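Local coordinates for protein probable uracil-DNA glycosylase (Acanthamoeba polyphaga mimivirus, PDB 5X55) that is a probable uracil-DNA glycosylase, a member of the UDG superfamily built round a central parallel beta sheet, at residues I187-C197 against S208-P218. Sequence-based numbering, arbitrary orientation.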
loop_
_atom_site.group_PDB
_atom_site.type_symbol
_atom_site.label_atom_id
_atom_site.label_comp_id
_atom_site.label_asym_id
_atom_site.label_seq_id
_atom_site.Cartn_x
_atom_site.Cartn_y
_atom_site.Cartn_z
ATOM N N ILE A 187 -4.037 -4.864 -0.465
ATOM C CA ILE A 187 -4.800 -3.747 0.099
ATOM C C ILE A 187 -4.207 -2.442 -0.429
ATOM O O ILE A 187 -3.116 -2.025 -0.013
ATOM C CB ILE A 187 -4.816 -3.759 1.636
ATOM C CG1 ILE A 187 -5.132 -5.164 2.167
ATOM C CG2 ILE A 187 -5.840 -2.730 2.162
ATOM C CD1 ILE A 187 -5.473 -5.205 3.633
ATOM N N LEU A 188 -4.938 -1.775 -1.309
ATOM C CA LEU A 188 -4.474 -0.521 -1.886
ATOM C C LEU A 188 -4.802 0.675 -1.001
ATOM O O LEU A 188 -5.941 0.844 -0.557
ATOM C CB LEU A 188 -5.091 -0.322 -3.254
ATOM C CG LEU A 188 -4.420 -1.260 -4.239
ATOM C CD1 LEU A 188 -5.386 -1.518 -5.366
ATOM C CD2 LEU A 188 -3.117 -0.631 -4.723
ATOM N N GLY A 189 -3.793 1.492 -0.738
ATOM C CA GLY A 189 -4.011 2.859 -0.330
ATOM C C GLY A 189 -3.953 3.794 -1.536
ATOM O O GLY A 189 -3.707 3.404 -2.682
ATOM N N GLN A 190 -4.200 5.058 -1.269
ATOM C CA GLN A 190 -4.162 6.040 -2.337
ATOM C C GLN A 190 -2.814 6.747 -2.307
ATOM O O GLN A 190 -1.894 6.336 -3.018
ATOM C CB GLN A 190 -5.322 7.007 -2.183
ATOM C CG GLN A 190 -5.494 7.957 -3.339
ATOM C CD GLN A 190 -6.749 8.816 -3.171
ATOM O OE1 GLN A 190 -7.808 8.480 -3.690
ATOM N NE2 GLN A 190 -6.624 9.927 -2.449
ATOM N N ASP A 191 -2.660 7.763 -1.460
ATOM C CA ASP A 191 -1.390 8.465 -1.335
ATOM C C ASP A 191 -0.723 8.163 0.017
ATOM O O ASP A 191 -1.399 7.786 0.984
ATOM C CB ASP A 191 -1.606 9.983 -1.511
ATOM C CG ASP A 191 -2.256 10.333 -2.863
ATOM O OD1 ASP A 191 -3.446 10.740 -2.897
ATOM O OD2 ASP A 191 -1.581 10.166 -3.907
ATOM N N PRO A 192 0.607 8.274 0.114
ATOM C CA PRO A 192 1.261 8.081 1.413
ATOM C C PRO A 192 0.867 9.199 2.369
ATOM O O PRO A 192 0.434 10.279 1.950
ATOM C CB PRO A 192 2.762 8.128 1.095
ATOM C CG PRO A 192 2.882 8.142 -0.422
ATOM C CD PRO A 192 1.565 8.666 -0.940
ATOM N N TYR A 193 0.991 8.911 3.669
ATOM C CA TYR A 193 0.742 9.937 4.673
ATOM C C TYR A 193 1.679 11.109 4.431
ATOM O O TYR A 193 2.880 10.897 4.194
ATOM C CB TYR A 193 0.946 9.426 6.092
ATOM C CG TYR A 193 -0.023 8.359 6.509
ATOM C CD1 TYR A 193 -1.392 8.587 6.489
ATOM C CD2 TYR A 193 0.434 7.117 6.928
ATOM C CE1 TYR A 193 -2.295 7.586 6.879
ATOM C CE2 TYR A 193 -0.450 6.118 7.330
ATOM C CZ TYR A 193 -1.807 6.354 7.304
ATOM O OH TYR A 193 -2.676 5.351 7.691
ATOM N N PRO A 194 1.170 12.349 4.443
ATOM C CA PRO A 194 2.052 13.515 4.260
ATOM C C PRO A 194 2.698 13.991 5.550
ATOM O O PRO A 194 3.665 14.765 5.487
ATOM C CB PRO A 194 1.101 14.589 3.688
ATOM C CG PRO A 194 -0.215 14.275 4.373
ATOM C CD PRO A 194 -0.257 12.733 4.512
ATOM N N GLY A 195 2.199 13.550 6.706
ATOM C CA GLY A 195 2.600 14.111 7.980
ATOM C C GLY A 195 3.897 13.534 8.505
ATOM O O GLY A 195 4.481 12.612 7.938
ATOM N N SER A 196 4.359 14.109 9.620
ATOM C CA SER A 196 5.586 13.668 10.262
ATOM C C SER A 196 5.479 13.891 11.767
ATOM O O SER A 196 4.613 14.631 12.241
ATOM C CB SER A 196 6.813 14.392 9.674
ATOM O OG SER A 196 6.766 15.787 9.898
ATOM N N CYS A 197 6.356 13.209 12.517
ATOM C CA CYS A 197 6.517 13.458 13.947
ATOM C C CYS A 197 7.131 14.840 14.178
ATOM O O CYS A 197 7.591 15.513 13.243
ATOM C CB CYS A 197 7.420 12.407 14.600
ATOM S SG CYS A 197 6.815 10.677 14.632
ATOM N N SER A 208 0.849 0.928 2.679
ATOM C CA SER A 208 -0.409 1.624 2.908
ATOM C C SER A 208 -0.852 1.431 4.356
ATOM O O SER A 208 -0.615 0.380 4.967
ATOM C CB SER A 208 -1.495 1.160 1.922
ATOM O OG SER A 208 -1.724 -0.234 1.952
ATOM N N PHE A 209 -1.415 2.502 4.921
ATOM C CA PHE A 209 -2.027 2.567 6.247
ATOM C C PHE A 209 -1.052 2.465 7.426
ATOM O O PHE A 209 -1.331 3.022 8.487
ATOM C CB PHE A 209 -3.139 1.519 6.345
ATOM C CG PHE A 209 -4.269 1.795 5.395
ATOM C CD1 PHE A 209 -5.203 2.788 5.692
ATOM C CD2 PHE A 209 -4.359 1.123 4.174
ATOM C CE1 PHE A 209 -6.236 3.078 4.810
ATOM C CE2 PHE A 209 -5.381 1.424 3.280
ATOM C CZ PHE A 209 -6.323 2.401 3.599
ATOM N N SER A 210 0.107 1.841 7.249
ATOM C CA SER A 210 1.018 1.624 8.365
ATOM C C SER A 210 1.869 2.862 8.672
ATOM O O SER A 210 2.166 3.678 7.791
ATOM C CB SER A 210 1.922 0.424 8.069
ATOM O OG SER A 210 2.813 0.213 9.146
ATOM N N VAL A 211 2.255 2.993 9.943
ATOM C CA VAL A 211 3.184 4.027 10.410
ATOM C C VAL A 211 4.204 3.398 11.354
ATOM O O VAL A 211 3.941 2.360 11.977
ATOM C CB VAL A 211 2.452 5.190 11.127
ATOM C CG1 VAL A 211 1.567 5.970 10.156
ATOM C CG2 VAL A 211 1.652 4.694 12.333
ATOM N N PRO A 212 5.378 4.034 11.505
ATOM C CA PRO A 212 6.390 3.514 12.434
ATOM C C PRO A 212 5.874 3.432 13.855
ATOM O O PRO A 212 4.932 4.132 14.246
ATOM C CB PRO A 212 7.529 4.535 12.333
ATOM C CG PRO A 212 7.362 5.140 10.977
ATOM C CD PRO A 212 5.871 5.219 10.781
ATOM N N LEU A 213 6.519 2.559 14.629
ATOM C CA LEU A 213 6.305 2.514 16.070
ATOM C C LEU A 213 6.590 3.878 16.691
ATOM O O LEU A 213 7.423 4.639 16.199
ATOM C CB LEU A 213 7.218 1.464 16.705
ATOM C CG LEU A 213 7.029 0.019 16.249
ATOM C CD1 LEU A 213 8.208 -0.822 16.694
ATOM C CD2 LEU A 213 5.731 -0.548 16.787
ATOM N N ASN A 214 5.894 4.177 17.790
ATOM C CA ASN A 214 6.045 5.438 18.517
ATOM C C ASN A 214 5.664 6.646 17.659
ATOM O O ASN A 214 6.219 7.735 17.825
ATOM C CB ASN A 214 7.466 5.601 19.065
ATOM C CG ASN A 214 7.789 4.597 20.145
ATOM O OD1 ASN A 214 6.983 4.363 21.050
ATOM N ND2 ASN A 214 8.969 3.987 20.057
ATOM N N CYS A 215 4.747 6.450 16.715
ATOM C CA CYS A 215 4.010 7.495 16.011
ATOM C C CYS A 215 2.548 7.428 16.422
ATOM O O CYS A 215 2.063 6.378 16.858
ATOM C CB CYS A 215 4.087 7.338 14.480
ATOM S SG CYS A 215 5.688 7.633 13.697
ATOM N N PRO A 216 1.807 8.522 16.286
ATOM C CA PRO A 216 0.360 8.438 16.505
ATOM C C PRO A 216 -0.283 7.480 15.510
ATOM O O PRO A 216 0.138 7.383 14.359
ATOM C CB PRO A 216 -0.116 9.882 16.300
ATOM C CG PRO A 216 1.105 10.727 16.571
ATOM C CD PRO A 216 2.273 9.906 16.094
ATOM N N VAL A 217 -1.294 6.749 15.967
ATOM C CA VAL A 217 -2.099 5.912 15.074
ATOM C C VAL A 217 -3.012 6.809 14.239
ATOM O O VAL A 217 -3.821 7.549 14.809
ATOM C CB VAL A 217 -2.924 4.886 15.866
ATOM C CG1 VAL A 217 -3.876 4.113 14.928
ATOM C CG2 VAL A 217 -2.013 3.937 16.663
ATOM N N PRO A 218 -2.935 6.781 12.908
ATOM C CA PRO A 218 -3.849 7.605 12.092
ATOM C C PRO A 218 -5.291 7.118 12.182
ATOM O O PRO A 218 -5.556 5.935 12.407
ATOM C CB PRO A 218 -3.310 7.446 10.662
ATOM C CG PRO A 218 -1.909 6.857 10.842
ATOM C CD PRO A 218 -1.975 6.030 12.085
#
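Tyr193 lies against Phe209, Ser210, Val211 and Pro218. Both segments belong to the uracil-DNA glycosylase fold, running from the end of strand 185-189 of its parallel sheet through the long loop that leads to helix 219-230. Residues 189-193 carry the family's Gly-Gln-Asp-Pro-Tyr signature, which in relatives helps form the active-site pocket. The Tyr193 ring leaves its backbone with CG anti to the carbonyl carbon (chi1 -65°), and its far end reaches the opposing loop. There Tyr193 OH donates a hydrogen bond to Phe209 O, 2.8 Å away. The hydroxyl meets that carbonyl well to the side, at a C=O...donor angle of 104°, and lies off the carbonyl plane. The carbonyl oxygens of Phe209 and Ser210 both sit at the ring edge, near its plane. Val211 and Pro218 approach obliquely from the same side of the ring, each crossing it at about a right angle. Val211 CG1 is 3.5 Å from Tyr193 CE2. Pro218 CG, in the N-cap residue of helix 219-230, is 3.6 Å from Tyr193 CZ.

At the strand end, Ser208 turns OG between its backbone N and carbonyl carbon (chi1 56°). Ser208 OG donates to Ile187 O at 3.0 Å. Ser208 CB packs on Gly189 N at 3.5 Å. The Phe209 ring comes back toward the strand, with Leu188 O at its edge, 3.9 Å from Phe209 CE2. The ring also makes an edge-to-face stack with Trp295, at the end of the neighbouring strand 291-295, and touches Ile224 of helix 219-230.

The loops meet again at their other end, beside the type II turn of Pro212 to Cys215. There Cys197 SG and Cys215 SG are 3.4 Å apart, too far for a disulfide.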